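Local coordinates for protein dihydrodipicolinate synthase (Agrobacterium tumefaciens, PDB 3B4U) that probably catalyses the condensation of pyruvate with aspartate semialdehyde to give dihydrodipicolinate or its precursor, an early step of lysine biosynthesis, at residues I27-A30 against R31-S35; E220-A223 against M224-G228. All blocks are in the same frame, centred on the assembly; numbering follows the deposited sequence.

Both contacts are local, contact 1 within helix 23-35 and contact 2 across the end of helix 218-225. Neither closes a long loop. Contact 1 comes first, between strands 6-10 and 40-43. Contact 2 follows much later, after strand 208-211. The two lie in series, neither nested nor crossed. Their centres are about 18 Å apart, and their nearest atoms are about 7 Å apart, without touching. The barrel links them indirectly. V221 and A225 of contact 2 pack on L7 of strand 6-10, and also on S211 and A209 of strand 208-211 respectively. R222 reaches G37 and D39, just beyond helix 23-35. Contact 2 thus lies where the last and first strands of the TIM barrel meet.

Contact 1 of 2, residues I27-A30 against R31-S35; sequences IAHA and RRCLS
H29 meets R32 and C33 one turn further along the same helix. Its ring is gripped from two directions. R32 NH2 donates to ND1 of H29 over 2.9 Å, with a nearly straight N-H...N angle of 166°. The donor lies 19° out of the imidazole plane, yet ND1 is close to the guanidinium plane. The two planes stand 56° apart. A bend at chi3 turns the arginine chain back toward the ring. SG of C33 sits over one ring face, 3.9 Å from the centroid of the H29 imidazole and displaced toward the rim. This is a sulfur-aromatic contact. The second ring nitrogen, NE2, is hydrogen-bonded to N215, so both nitrogens have partners and ring rotation is restricted. R32 NH1 makes a salt bridge to E260, which helps hold the donor in place.

Helix 23-35 is the crossover between strands 6-10 and 40-43, the first beta-alpha-beta unit of the TIM barrel. A30 turns its methyl to V41 and F65. Its carbonyl O accepts from L34 N at 2.9 Å, and CG of L34 lies 3.3 Å from that same A30 O. R31 N donates to I27 O at 2.9 Å. The R31 side chain begins by passing this carbonyl, with CG 3.4 Å from I27 O. It then bends at chi2 and leads away, where NH1 bonds to the A68 carbonyl.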
ATOM      1  N   ILE B  27     -14.310 -16.373  13.789  1.00  7.17           N
ATOM      2  CA  ILE B  27     -14.066 -16.630  15.196  1.00  7.62           C
ATOM      3  C   ILE B  27     -13.976 -18.134  15.458  1.00  7.65           C
ATOM      4  O   ILE B  27     -13.135 -18.591  16.203  1.00  7.65           O
ATOM      5  CB  ILE B  27     -15.145 -15.949  16.063  1.00  7.89           C
ATOM      6  CG1 ILE B  27     -14.923 -14.439  16.005  1.00  8.72           C
ATOM      7  CG2 ILE B  27     -15.132 -16.452  17.472  1.00  9.34           C
ATOM      8  CD1 ILE B  27     -16.063 -13.579  16.520  1.00 10.32           C
ATOM      9  N   ALA B  28     -14.863 -18.908  14.849  1.00  7.56           N
ATOM     10  CA  ALA B  28     -14.826 -20.370  15.021  1.00  8.49           C
ATOM     11  C   ALA B  28     -13.509 -20.972  14.492  1.00  7.78           C
ATOM     12  O   ALA B  28     -12.935 -21.870  15.110  1.00  7.85           O
ATOM     13  CB  ALA B  28     -16.056 -21.016  14.343  1.00  9.18           C
ATOM     14  N   HIS B  29     -13.034 -20.434  13.384  1.00  7.16           N
ATOM     15  CA  HIS B  29     -11.756 -20.859  12.834  1.00  7.26           C
ATOM     16  C   HIS B  29     -10.611 -20.494  13.772  1.00  6.91           C
ATOM     17  O   HIS B  29      -9.732 -21.317  14.026  1.00  7.40           O
ATOM     18  CB  HIS B  29     -11.583 -20.283  11.428  1.00  7.30           C
ATOM     19  CG  HIS B  29     -10.297 -20.642  10.798  1.00  6.92           C
ATOM     20  ND1 HIS B  29      -9.921 -21.944  10.568  1.00  7.19           N
ATOM     21  CD2 HIS B  29      -9.306 -19.843  10.343  1.00  6.77           C
ATOM     22  CE1 HIS B  29      -8.726 -21.919   9.994  1.00  6.42           C
ATOM     23  NE2 HIS B  29      -8.321 -20.664   9.844  1.00  7.10           N
ATOM     24  N   ALA B  30     -10.637 -19.297  14.330  1.00  6.92           N
ATOM     25  CA  ALA B  30      -9.632 -18.915  15.317  1.00  7.11           C
ATOM     26  C   ALA B  30      -9.647 -19.879  16.502  1.00  7.53           C
ATOM     27  O   ALA B  30      -8.603 -20.330  16.964  1.00  7.42           O
ATOM     28  CB  ALA B  30      -9.868 -17.492  15.788  1.00  7.21           C
ATOM     29  N   ARG B  31     -10.830 -20.194  17.023  1.00  7.71           N
ATOM     30  CA  ARG B  31     -10.928 -21.102  18.158  1.00  8.06           C
ATOM     31  C   ARG B  31     -10.366 -22.472  17.811  1.00  8.32           C
ATOM     32  O   ARG B  31      -9.705 -23.104  18.636  1.00  8.82           O
ATOM     33  CB  ARG B  31     -12.375 -21.265  18.592  1.00  9.58           C
ATOM     34  CG  ARG B  31     -12.937 -20.038  19.276  1.00 12.08           C
ATOM     35  CD  ARG B  31     -12.429 -19.869  20.689  1.00 18.64           C
ATOM     36  NE  ARG B  31     -13.177 -18.837  21.429  1.00 19.08           N
ATOM     37  CZ  ARG B  31     -12.800 -18.321  22.601  1.00 20.30           C
ATOM     38  NH1 ARG B  31     -13.553 -17.395  23.153  1.00 21.79           N
ATOM     39  NH2 ARG B  31     -11.699 -18.700  23.226  1.00 19.77           N
ATOM     40  N   ARG B  32     -10.628 -22.945  16.603  1.00  8.13           N
ATOM     41  CA  ARG B  32     -10.091 -24.236  16.141  1.00  8.63           C
ATOM     42  C   ARG B  32      -8.569 -24.190  16.102  1.00  8.73           C
ATOM     43  O   ARG B  32      -7.890 -25.104  16.584  1.00  8.74           O
ATOM     44  CB  ARG B  32     -10.689 -24.579  14.776  1.00  9.07           C
ATOM     45  CG  ARG B  32     -10.016 -25.777  14.113  1.00  9.03           C
ATOM     46  CD  ARG B  32     -10.781 -26.279  12.884  1.00  9.60           C
ATOM     47  NE  ARG B  32     -10.965 -25.197  11.919  1.00  9.55           N
ATOM     48  CZ  ARG B  32     -12.086 -24.902  11.286  1.00  9.25           C
ATOM     49  NH1 ARG B  32     -13.154 -25.662  11.428  1.00 11.28           N
ATOM     50  NH2 ARG B  32     -12.141 -23.844  10.510  1.00 10.07           N
ATOM     51  N   CYS B  33      -7.994 -23.141  15.522  1.00  7.89           N
ATOM     52  CA  CYS B  33      -6.549 -23.034  15.447  1.00  8.01           C
ATOM     53  C   CYS B  33      -5.895 -22.948  16.824  1.00  8.00           C
ATOM     54  O   CYS B  33      -4.856 -23.593  17.075  1.00  8.43           O
ATOM     55  CB  CYS B  33      -6.177 -21.803  14.603  1.00  7.81           C
ATOM     56  SG  CYS B  33      -6.508 -21.979  12.834  1.00  8.95           S
ATOM     57  N   LEU B  34      -6.502 -22.190  17.721  1.00  7.99           N
ATOM     58  CA  LEU B  34      -6.034 -22.131  19.102  1.00  8.36           C
ATOM     59  C   LEU B  34      -6.123 -23.484  19.786  1.00  9.14           C
ATOM     60  O   LEU B  34      -5.143 -23.971  20.357  1.00 11.21           O
ATOM     61  CB  LEU B  34      -6.806 -21.053  19.860  1.00  8.88           C
ATOM     62  CG  LEU B  34      -6.551 -19.603  19.425  1.00  8.99           C
ATOM     63  CD1 LEU B  34      -7.627 -18.686  19.970  1.00 11.67           C
ATOM     64  CD2 LEU B  34      -5.178 -19.096  19.831  1.00  9.70           C
ATOM     65  N   SER B  35      -7.228 -24.183  19.610  1.00  9.19           N
ATOM     66  CA  SER B  35      -7.396 -25.508  20.204  1.00 10.75           C
ATOM     67  C   SER B  35      -6.404 -26.531  19.680  1.00 10.60           C
ATOM     68  O   SER B  35      -5.984 -27.442  20.403  1.00 12.42           O
ATOM     69  CB  SER B  35      -8.833 -25.999  19.934  1.00 12.06           C
ATOM     70  OG  SER B  35      -9.041 -27.337  20.397  1.00 17.11           O
TER

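Contact 2 of 2, residues E220-A223 against M224-G228; sequences EVRA and MAVDG
V221 and A225 make a regular helical pair: A225 N donates to V221 O over 2.8 Å. M224 N adds a weak bond to the same carbonyl. One residue later the helix opens. R222 O takes V226 N at 2.8 Å and also D227 N at 3.3 Å, the latter a weak bond from a residue five positions on. The chain leaves helical geometry at G228, where phi is positive (67°). A backbone bond between A223 and K229 spans this ending.

Among the side chains, R222 and V226 form the main pair. R222 sends CG anti to its backbone N (chi1 -174°) and stays extended as far as NE, which carries the arginine obliquely across V226. The valine methyl CG2 lies over one guanidinium face, toward its rim, and also touches the aliphatic part at R222 CG, 3.9 Å away. The other methyl, CG1, is 3.8 Å from NH2 of R222. M224 packs apart from this pair. Its CG passes 3.6 Å from E220 O, and the M224 side chain packs on I234 of helix 232-240. V221 and A225 face the barrel and touch L7 of strand 6-10.

A water joins the polar ends. It accepts from R222 NH2 at 3.1 Å and donates to D227 OD1. The opposite charges thus meet through solvent rather than directly. R222 NH1 has a salt bridge to D39 and a hydrogen bond to the G37 carbonyl. The arginine therefore combines apolar packing over one guanidinium face with polar partners at NH1 and NH2. It probably keeps its positive charge while tying this helix end to the loop before strand 40-43.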
ATOM      1  N   GLU B 220       1.215 -29.910  13.012  1.00  7.83           N
ATOM      2  CA  GLU B 220       2.446 -30.147  12.279  1.00  7.97           C
ATOM      3  C   GLU B 220       3.357 -28.920  12.296  1.00  7.79           C
ATOM      4  O   GLU B 220       4.569 -29.005  12.488  1.00  7.86           O
ATOM      5  CB  GLU B 220       2.154 -30.560  10.824  1.00  8.50           C
ATOM      6  CG  GLU B 220       1.500 -31.931  10.677  1.00  9.20           C
ATOM      7  CD  GLU B 220       0.012 -31.998  10.947  1.00 11.74           C
ATOM      8  OE1 GLU B 220      -0.636 -30.967  11.248  1.00 10.59           O
ATOM      9  OE2 GLU B 220      -0.512 -33.127  10.865  1.00 13.24           O
ATOM     10  N   VAL B 221       2.773 -27.746  12.122  1.00  7.49           N
ATOM     11  CA  VAL B 221       3.553 -26.513  12.198  1.00  7.13           C
ATOM     12  C   VAL B 221       4.027 -26.268  13.629  1.00  7.28           C
ATOM     13  O   VAL B 221       5.134 -25.791  13.824  1.00  7.14           O
ATOM     14  CB  VAL B 221       2.813 -25.298  11.597  1.00  7.55           C
ATOM     15  CG1 VAL B 221       3.676 -24.056  11.711  1.00  8.23           C
ATOM     16  CG2 VAL B 221       2.447 -25.555  10.119  1.00  8.65           C
ATOM     17  N   ARG B 222       3.205 -26.578  14.635  1.00  7.12           N
ATOM     18  CA  ARG B 222       3.646 -26.390  16.015  1.00  7.37           C
ATOM     19  C   ARG B 222       4.928 -27.162  16.327  1.00  7.32           C
ATOM     20  O   ARG B 222       5.817 -26.665  17.002  1.00  7.28           O
ATOM     21  CB  ARG B 222       2.518 -26.754  16.985  1.00  8.03           C
ATOM     22  CG  ARG B 222       2.888 -26.422  18.409  1.00  8.89           C
ATOM     23  CD  ARG B 222       1.841 -26.859  19.437  1.00  9.80           C
ATOM     24  NE  ARG B 222       2.352 -26.611  20.786  1.00 12.11           N
ATOM     25  CZ  ARG B 222       2.393 -25.444  21.406  1.00 12.53           C
ATOM     26  NH1 ARG B 222       1.833 -24.335  20.892  1.00 12.66           N
ATOM     27  NH2 ARG B 222       3.018 -25.385  22.569  1.00 14.00           N
ATOM     28  N   ALA B 223       5.024 -28.376  15.801  1.00  7.96           N
ATOM     29  CA  ALA B 223       6.213 -29.198  16.065  1.00  7.85           C
ATOM     30  C   ALA B 223       7.456 -28.504  15.532  1.00  8.12           C
ATOM     31  O   ALA B 223       8.534 -28.642  16.104  1.00  9.55           O
ATOM     32  CB  ALA B 223       6.036 -30.561  15.459  1.00  9.56           C
ATOM     33  N   MET B 224       7.322 -27.756  14.446  1.00  7.21           N
ATOM     34  CA  MET B 224       8.419 -27.008  13.865  1.00  7.03           C
ATOM     35  C   MET B 224       8.681 -25.696  14.624  1.00  7.34           C
ATOM     36  O   MET B 224       9.804 -25.415  15.040  1.00  8.19           O
ATOM     37  CB  MET B 224       8.106 -26.675  12.401  1.00  7.50           C
ATOM     38  CG  MET B 224       7.828 -27.881  11.515  1.00  7.32           C
ATOM     39  SD  MET B 224       7.000 -27.459   9.848  1.00  4.71           S
ATOM     40  CE  MET B 224       8.515 -26.911   8.968  1.00 11.91           C
ATOM     41  N   ALA B 225       7.635 -24.903  14.810  1.00  6.89           N
ATOM     42  CA  ALA B 225       7.728 -23.526  15.305  1.00  7.65           C
ATOM     43  C   ALA B 225       8.019 -23.475  16.788  1.00  7.54           C
ATOM     44  O   ALA B 225       8.658 -22.531  17.247  1.00  7.79           O
ATOM     45  CB  ALA B 225       6.405 -22.776  15.021  1.00  8.01           C
ATOM     46  N   VAL B 226       7.518 -24.459  17.548  1.00  8.37           N
ATOM     47  CA  VAL B 226       7.675 -24.475  19.001  1.00  9.11           C
ATOM     48  C   VAL B 226       8.715 -25.503  19.384  1.00  9.34           C
ATOM     49  O   VAL B 226       9.626 -25.200  20.162  1.00 10.61           O
ATOM     50  CB  VAL B 226       6.318 -24.718  19.707  1.00  9.52           C
ATOM     51  CG1 VAL B 226       6.503 -24.845  21.234  1.00 10.97           C
ATOM     52  CG2 VAL B 226       5.366 -23.593  19.361  1.00 10.27           C
ATOM     53  N   ASP B 227       8.602 -26.724  18.858  1.00  9.57           N
ATOM     54  CA  ASP B 227       9.459 -27.830  19.293  1.00 10.31           C
ATOM     55  C   ASP B 227      10.753 -27.950  18.495  1.00  9.50           C
ATOM     56  O   ASP B 227      11.622 -28.736  18.865  1.00 11.21           O
ATOM     57  CB  ASP B 227       8.692 -29.150  19.273  1.00 11.60           C
ATOM     58  CG  ASP B 227       7.471 -29.151  20.143  1.00 13.69           C
ATOM     59  OD1 ASP B 227       7.369 -28.336  21.083  1.00 17.24           O
ATOM     60  OD2 ASP B 227       6.603 -29.997  19.865  1.00 18.25           O
ATOM     61  N   GLY B 228      10.908 -27.189  17.416  1.00  8.93           N
ATOM     62  CA  GLY B 228      12.133 -27.204  16.644  1.00  8.97           C
ATOM     63  C   GLY B 228      12.406 -28.503  15.913  1.00  9.49           C
ATOM     64  O   GLY B 228      13.557 -28.877  15.735  1.00 10.21           O
TER
HETATM   65  O   HOH W   1       4.890 -27.865  22.576  1.00 23.54           O